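Local structure of nucleoporin NUP116 (Candida glabrata, 3NF5) at residues D13-I18 / C66-F72; I33-L39 / D53-S58. The protein probably serves as a structural component of the nuclear pore complex, and this chain is its C-terminal domain, which targets the protein to the pore. One frame throughout, in Å; residues are numbered along the deposited sequence.

Interaction 1: D13-I18 / C66-F72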
loop_
_atom_site.group_PDB
_atom_site.type_symbol
_atom_site.label_atom_id
_atom_site.label_comp_id
_atom_site.label_asym_id
_atom_site.label_seq_id
_atom_site.Cartn_x
_atom_site.Cartn_y
_atom_site.Cartn_z
ATOM N N ASP A 13 -17.231 0.807 -0.507
ATOM C CA ASP A 13 -15.979 0.819 0.202
ATOM C C ASP A 13 -15.653 2.209 0.739
ATOM O O ASP A 13 -15.749 3.222 0.047
ATOM C CB ASP A 13 -14.849 0.348 -0.719
ATOM C CG ASP A 13 -13.479 0.414 -0.042
ATOM O OD1 ASP A 13 -13.120 -0.465 0.827
ATOM O OD2 ASP A 13 -12.767 1.369 -0.412
ATOM N N GLU A 14 -15.286 2.221 2.002
ATOM C CA GLU A 14 -14.699 3.360 2.646
ATOM C C GLU A 14 -13.176 3.092 2.570
ATOM O O GLU A 14 -12.696 1.985 2.240
ATOM C CB GLU A 14 -15.220 3.423 4.114
ATOM N N ASN A 15 -12.396 4.069 2.896
ATOM C CA ASN A 15 -10.960 3.799 3.075
ATOM C C ASN A 15 -10.082 3.763 1.800
ATOM O O ASN A 15 -9.058 4.468 1.801
ATOM C CB ASN A 15 -10.691 2.527 3.893
ATOM C CG ASN A 15 -11.522 2.438 5.157
ATOM O OD1 ASN A 15 -12.340 1.504 5.318
ATOM N ND2 ASN A 15 -11.324 3.391 6.054
ATOM N N TYR A 16 -10.427 2.997 0.754
ATOM C CA TYR A 16 -9.522 2.947 -0.441
ATOM C C TYR A 16 -9.722 4.132 -1.334
ATOM O O TYR A 16 -10.812 4.616 -1.499
ATOM C CB TYR A 16 -9.664 1.687 -1.321
ATOM C CG TYR A 16 -8.998 0.509 -0.734
ATOM C CD1 TYR A 16 -7.669 0.243 -0.989
ATOM C CD2 TYR A 16 -9.687 -0.351 0.114
ATOM C CE1 TYR A 16 -7.028 -0.848 -0.455
ATOM C CE2 TYR A 16 -9.025 -1.424 0.730
ATOM C CZ TYR A 16 -7.712 -1.678 0.416
ATOM O OH TYR A 16 -7.030 -2.738 0.957
ATOM N N TYR A 17 -8.647 4.512 -1.977
ATOM C CA TYR A 17 -8.675 5.548 -2.954
ATOM C C TYR A 17 -7.576 5.271 -3.978
ATOM O O TYR A 17 -6.636 4.566 -3.701
ATOM C CB TYR A 17 -8.521 6.933 -2.327
ATOM C CG TYR A 17 -7.222 7.158 -1.625
ATOM C CD1 TYR A 17 -6.141 7.753 -2.281
ATOM C CD2 TYR A 17 -7.035 6.751 -0.303
ATOM C CE1 TYR A 17 -4.922 7.958 -1.634
ATOM C CE2 TYR A 17 -5.852 6.957 0.339
ATOM C CZ TYR A 17 -4.787 7.552 -0.342
ATOM O OH TYR A 17 -3.626 7.751 0.283
ATOM N N ILE A 18 -7.753 5.844 -5.161
ATOM C CA ILE A 18 -6.771 5.728 -6.254
ATOM C C ILE A 18 -6.681 7.074 -6.976
ATOM O O ILE A 18 -7.721 7.697 -7.193
ATOM C CB ILE A 18 -7.173 4.614 -7.212
ATOM C CG1 ILE A 18 -6.043 4.255 -8.165
ATOM C CG2 ILE A 18 -8.434 4.969 -7.998
ATOM C CD1 ILE A 18 -6.321 2.938 -8.960
ATOM N N CYS A 66 -7.648 -1.485 -6.386
ATOM C CA CYS A 66 -7.896 -1.308 -4.938
ATOM C C CYS A 66 -8.556 -2.529 -4.301
ATOM O O CYS A 66 -9.618 -2.988 -4.763
ATOM C CB CYS A 66 -8.836 -0.136 -4.694
ATOM S SG CYS A 66 -8.244 1.450 -5.235
ATOM N N ASP A 67 -7.945 -3.015 -3.228
ATOM C CA ASP A 67 -8.462 -4.115 -2.368
ATOM C C ASP A 67 -8.564 -5.513 -3.028
ATOM O O ASP A 67 -9.343 -6.376 -2.605
ATOM C CB ASP A 67 -9.774 -3.702 -1.714
ATOM C CG ASP A 67 -10.003 -4.333 -0.338
ATOM O OD1 ASP A 67 -9.072 -4.676 0.429
ATOM O OD2 ASP A 67 -11.184 -4.427 -0.018
ATOM N N ASP A 68 -7.728 -5.750 -4.026
ATOM C CA ASP A 68 -7.526 -7.061 -4.647
ATOM C C ASP A 68 -6.039 -7.146 -5.060
ATOM O O ASP A 68 -5.290 -7.819 -4.440
ATOM C CB ASP A 68 -8.490 -7.238 -5.829
ATOM C CG ASP A 68 -8.272 -8.513 -6.617
ATOM O OD1 ASP A 68 -7.241 -9.197 -6.385
ATOM O OD2 ASP A 68 -9.101 -8.794 -7.542
ATOM N N LEU A 69 -5.609 -6.396 -6.064
ATOM C CA LEU A 69 -4.185 -6.365 -6.392
ATOM C C LEU A 69 -3.349 -5.660 -5.295
ATOM O O LEU A 69 -2.231 -6.012 -5.059
ATOM C CB LEU A 69 -3.963 -5.604 -7.690
ATOM C CG LEU A 69 -4.463 -6.340 -8.952
ATOM C CD1 LEU A 69 -4.066 -5.464 -10.165
ATOM C CD2 LEU A 69 -3.822 -7.728 -9.018
ATOM N N VAL A 70 -3.905 -4.626 -4.696
ATOM C CA VAL A 70 -3.234 -3.826 -3.683
ATOM C C VAL A 70 -4.146 -3.824 -2.468
ATOM O O VAL A 70 -5.290 -3.337 -2.552
ATOM C CB VAL A 70 -2.973 -2.363 -4.119
ATOM C CG1 VAL A 70 -2.240 -1.623 -2.982
ATOM C CG2 VAL A 70 -2.150 -2.293 -5.428
ATOM N N VAL A 71 -3.629 -4.363 -1.375
ATOM C CA VAL A 71 -4.363 -4.539 -0.087
ATOM C C VAL A 71 -3.483 -4.022 1.066
ATOM O O VAL A 71 -2.312 -4.328 1.156
ATOM C CB VAL A 71 -4.776 -6.043 0.134
ATOM C CG1 VAL A 71 -5.341 -6.302 1.570
ATOM C CG2 VAL A 71 -5.800 -6.524 -0.913
ATOM N N PHE A 72 -4.036 -3.161 1.888
ATOM C CA PHE A 72 -3.396 -2.691 3.136
ATOM C C PHE A 72 -4.304 -3.128 4.278
ATOM O O PHE A 72 -5.498 -2.916 4.217
ATOM C CB PHE A 72 -3.304 -1.179 3.114
ATOM C CG PHE A 72 -2.352 -0.664 2.104
ATOM C CD1 PHE A 72 -0.996 -0.665 2.369
ATOM C CD2 PHE A 72 -2.811 -0.245 0.844
ATOM C CE1 PHE A 72 -0.115 -0.195 1.418
ATOM C CE2 PHE A 72 -1.919 0.226 -0.094
ATOM C CZ PHE A 72 -0.614 0.227 0.178
#
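Tyr16 carries this contact, reaching from the first strand across the helix-to-strand turn of residues 66-72. Its CB starts beside Cys66, and Tyr16 CD1 lies 3.9 Å from Cys66 CB. With CG anti to the carbonyl carbon (chi1 -77°), the ring reaches the 66-72 turn. Farther out, CE1 passes 3.7 Å from Val70 O, meeting that carbonyl obliquely, while CE2 and CZ run under Asp67. There CB of Asp67 stands over one ring face, 3.8 Å from the Tyr16 ring centroid, a CH-pi contact displaced toward the rim. The Asp67 and Tyr16 side chains cross at about a right angle, and the carboxylate is turned about 33° from the ring plane.

At the tip, the hydroxyl does two jobs. Tyr16 OH accepts from Phe72 N at 3.2 Å with an N-H...O angle of 160°, and donates a weak hydrogen bond to Asp67 OD1 at 2.9 Å. The ring is thus tied at its end to both the turn and the strand that follows it. At its base, Tyr16 N donates to Asp13 OD2 at 3.1 Å, an Asx motif that curls the chain just before the strand. Near the base of the ring, Cys66 SG packs 3.9 Å from Ile18 CB and meets the ring obliquely.

Strand 16-19 forms one border of the six-stranded antiparallel sheet, next to strand 40-43, whose Val41 also touches Cys66. Strand 70-73 instead pairs with strand 76-79 in a small hairpin, and Val70 and Phe72 lean on Ile49 of strand 47-51. Tyr16 therefore links the edge of the large sheet to the beginning of this hairpin.

Interaction 2: I33-L39 / D53-S58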
loop_
_atom_site.group_PDB
_atom_site.type_symbol
_atom_site.label_atom_id
_atom_site.label_comp_id
_atom_site.label_asym_id
_atom_site.label_seq_id
_atom_site.Cartn_x
_atom_site.Cartn_y
_atom_site.Cartn_z
ATOM N N ILE A 33 -2.320 4.602 -21.195
ATOM C CA ILE A 33 -2.551 3.614 -20.117
ATOM C C ILE A 33 -1.309 2.725 -19.872
ATOM O O ILE A 33 -1.212 2.122 -18.802
ATOM C CB ILE A 33 -3.827 2.770 -20.372
ATOM C CG1 ILE A 33 -4.313 2.055 -19.099
ATOM C CG2 ILE A 33 -3.605 1.733 -21.469
ATOM C CD1 ILE A 33 -5.000 2.966 -18.031
ATOM N N GLN A 34 -0.369 2.669 -20.844
ATOM C CA GLN A 34 0.899 1.982 -20.728
ATOM C C GLN A 34 1.920 2.779 -19.921
ATOM O O GLN A 34 2.951 2.257 -19.640
ATOM C CB GLN A 34 1.515 1.617 -22.121
ATOM C CG GLN A 34 0.844 0.496 -22.746
ATOM C CD GLN A 34 1.058 0.291 -24.283
ATOM O OE1 GLN A 34 0.502 -0.648 -24.820
ATOM N NE2 GLN A 34 1.758 1.178 -24.966
ATOM N N LYS A 35 1.630 4.025 -19.559
ATOM C CA LYS A 35 2.632 4.889 -18.903
ATOM C C LYS A 35 1.965 5.893 -17.924
ATOM O O LYS A 35 2.192 7.096 -17.944
ATOM C CB LYS A 35 3.549 5.561 -19.928
ATOM C CG LYS A 35 2.828 6.408 -21.011
ATOM C CD LYS A 35 3.812 7.386 -21.690
ATOM C CE LYS A 35 3.491 8.861 -21.329
ATOM N NZ LYS A 35 3.260 9.070 -19.846
ATOM N N VAL A 36 1.155 5.356 -17.020
ATOM C CA VAL A 36 0.461 6.182 -16.090
ATOM C C VAL A 36 1.478 6.689 -15.054
ATOM O O VAL A 36 2.172 5.907 -14.430
ATOM C CB VAL A 36 -0.694 5.425 -15.402
ATOM C CG1 VAL A 36 -1.292 6.337 -14.299
ATOM C CG2 VAL A 36 -1.702 5.007 -16.511
ATOM N N GLU A 37 1.607 7.998 -14.946
ATOM C CA GLU A 37 2.470 8.610 -13.936
ATOM C C GLU A 37 1.808 8.951 -12.602
ATOM O O GLU A 37 0.602 9.136 -12.516
ATOM C CB GLU A 37 3.108 9.889 -14.520
ATOM N N ASN A 38 2.629 9.009 -11.574
ATOM C CA ASN A 38 2.222 9.343 -10.202
ATOM C C ASN A 38 0.990 8.555 -9.752
ATOM O O ASN A 38 0.096 9.152 -9.102
ATOM C CB ASN A 38 1.941 10.852 -10.038
ATOM C CG ASN A 38 3.179 11.689 -10.350
ATOM O OD1 ASN A 38 4.292 11.177 -10.343
ATOM N ND2 ASN A 38 2.982 12.956 -10.637
ATOM N N LEU A 39 0.904 7.284 -10.157
ATOM C CA LEU A 39 -0.171 6.401 -9.629
ATOM C C LEU A 39 -0.028 6.206 -8.073
ATOM O O LEU A 39 1.050 5.871 -7.537
ATOM C CB LEU A 39 -0.248 5.042 -10.351
ATOM C CG LEU A 39 -1.236 3.941 -9.908
ATOM C CD1 LEU A 39 -2.585 4.473 -10.262
ATOM C CD2 LEU A 39 -1.063 2.588 -10.563
ATOM N N ASP A 53 7.925 5.169 -10.849
ATOM C CA ASP A 53 8.021 5.178 -12.299
ATOM C C ASP A 53 6.660 5.096 -12.951
ATOM O O ASP A 53 5.716 4.611 -12.310
ATOM C CB ASP A 53 8.828 3.994 -12.725
ATOM C CG ASP A 53 10.324 4.110 -12.332
ATOM O OD1 ASP A 53 10.897 5.241 -12.277
ATOM O OD2 ASP A 53 10.872 3.025 -12.034
ATOM N N PRO A 54 6.565 5.427 -14.263
ATOM C CA PRO A 54 5.349 5.067 -15.021
ATOM C C PRO A 54 4.907 3.600 -14.875
ATOM O O PRO A 54 5.720 2.685 -14.936
ATOM C CB PRO A 54 5.734 5.349 -16.468
ATOM C CG PRO A 54 6.897 6.299 -16.403
ATOM C CD PRO A 54 7.633 5.949 -15.146
ATOM N N VAL A 55 3.599 3.388 -14.737
ATOM C CA VAL A 55 3.011 2.069 -14.649
ATOM C C VAL A 55 2.196 1.735 -15.930
ATOM O O VAL A 55 1.488 2.592 -16.454
ATOM C CB VAL A 55 2.193 2.032 -13.330
ATOM C CG1 VAL A 55 1.328 0.991 -13.304
ATOM C CG2 VAL A 55 3.213 1.923 -12.159
ATOM N N ASP A 56 2.341 0.504 -16.430
ATOM C CA ASP A 56 1.539 0.014 -17.560
ATOM C C ASP A 56 0.317 -0.680 -17.026
ATOM O O ASP A 56 0.419 -1.787 -16.510
ATOM C CB ASP A 56 2.410 -0.954 -18.395
ATOM C CG ASP A 56 1.666 -1.581 -19.543
ATOM O OD1 ASP A 56 0.478 -1.273 -19.737
ATOM O OD2 ASP A 56 2.278 -2.388 -20.280
ATOM N N LEU A 57 -0.828 -0.026 -17.047
ATOM C CA LEU A 57 -2.074 -0.671 -16.619
ATOM C C LEU A 57 -2.894 -1.397 -17.740
ATOM O O LEU A 57 -4.099 -1.697 -17.538
ATOM C CB LEU A 57 -2.931 0.364 -15.906
ATOM C CG LEU A 57 -2.354 1.068 -14.661
ATOM C CD1 LEU A 57 -3.413 2.058 -14.179
ATOM C CD2 LEU A 57 -2.044 0.002 -13.628
ATOM N N SER A 58 -2.281 -1.695 -18.901
ATOM C CA SER A 58 -3.046 -2.230 -20.027
ATOM C C SER A 58 -3.655 -3.513 -19.563
ATOM O O SER A 58 -2.956 -4.276 -18.934
ATOM C CB SER A 58 -2.179 -2.641 -21.242
ATOM O OG SER A 58 -1.136 -1.770 -21.543
HETATM O O HOH W 1 2.967 5.733 -11.721
#
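The carbonyl oxygen of Val36 is gripped by a backbone N-H and a water: Val55 N donates to Val36 O at 2.9 Å with an N-H...O angle of 167°, and the water lies 2.8 Å from Val36 O. Close to Asp53 O as well, the water is able to donate to either oxygen, and it accepts from Leu39 N, so it bridges the two segments. In return Val36 N donates to Val55 O at 2.8 Å. The reciprocal pair makes Val36 and Val55 a single antiparallel, hydrogen-bonded bridge. A further backbone bond, Leu57 N to Ile33 O at 2.8 Å, ties the segments at their other end.

Asp56 builds an Asx turn at the end of segment 53-58: OD1 accepts from Ser58 N at 2.9 Å, from the anti side and 34° out of the carboxylate plane. With CG anti to the backbone N, the Asp56 side chain lies alongside that of Gln34, pointing the same way, its carboxylate turned 74° from the amide. Asp56 OD1 meets Gln34 CA and CG, while the Gln34 amide oxygen accepts from Lys30.

Apolar groups line one side of the pairing. Leu39 and Leu57 meet tip to tip, CD2 of each 4.1 Å apart, and the Leu39 side chain also crosses that of Val55, CD2 to CG1 4.0 Å. Ile33 CG1 packs across Leu57 CB, and Val36 CG2 across Leu57 CD1. On the outside, the Pro54 ring rests against the backbone and CB of Lys35.

Both segments are loops, one running from helix 30-33 to strand 40-43, the other from strand 47-51 toward helix 65-69. Leu25 of helix 22-27 touches Val36 and Leu57, while Leu93 packs on Leu39 and Val55, and Arg96 forms a salt bridge with Asp53.

Overall arrangement
The two contacts lie about 18 Å apart between centres and are nested along the chain, interaction 2 falling within the loop that interaction 1 closes. They meet where Ile18 CG1 packs 4.1 Å from Leu39 CD1. Both are partly buried, but interaction 1 sits nearer the middle of the chain, about 8 Å from its centre against 16 Å. Their chemistry also differs: residues 13-18 and 66-72 are joined mainly by one tyrosine, its hydroxyl, and a cysteine packed on Ile18, whereas residues 33-39 and 53-58 are held by backbone bonds, a water and aliphatic packing. Interaction 1 involves a sheet edge, while interaction 2 pairs loops flanking the next two strands.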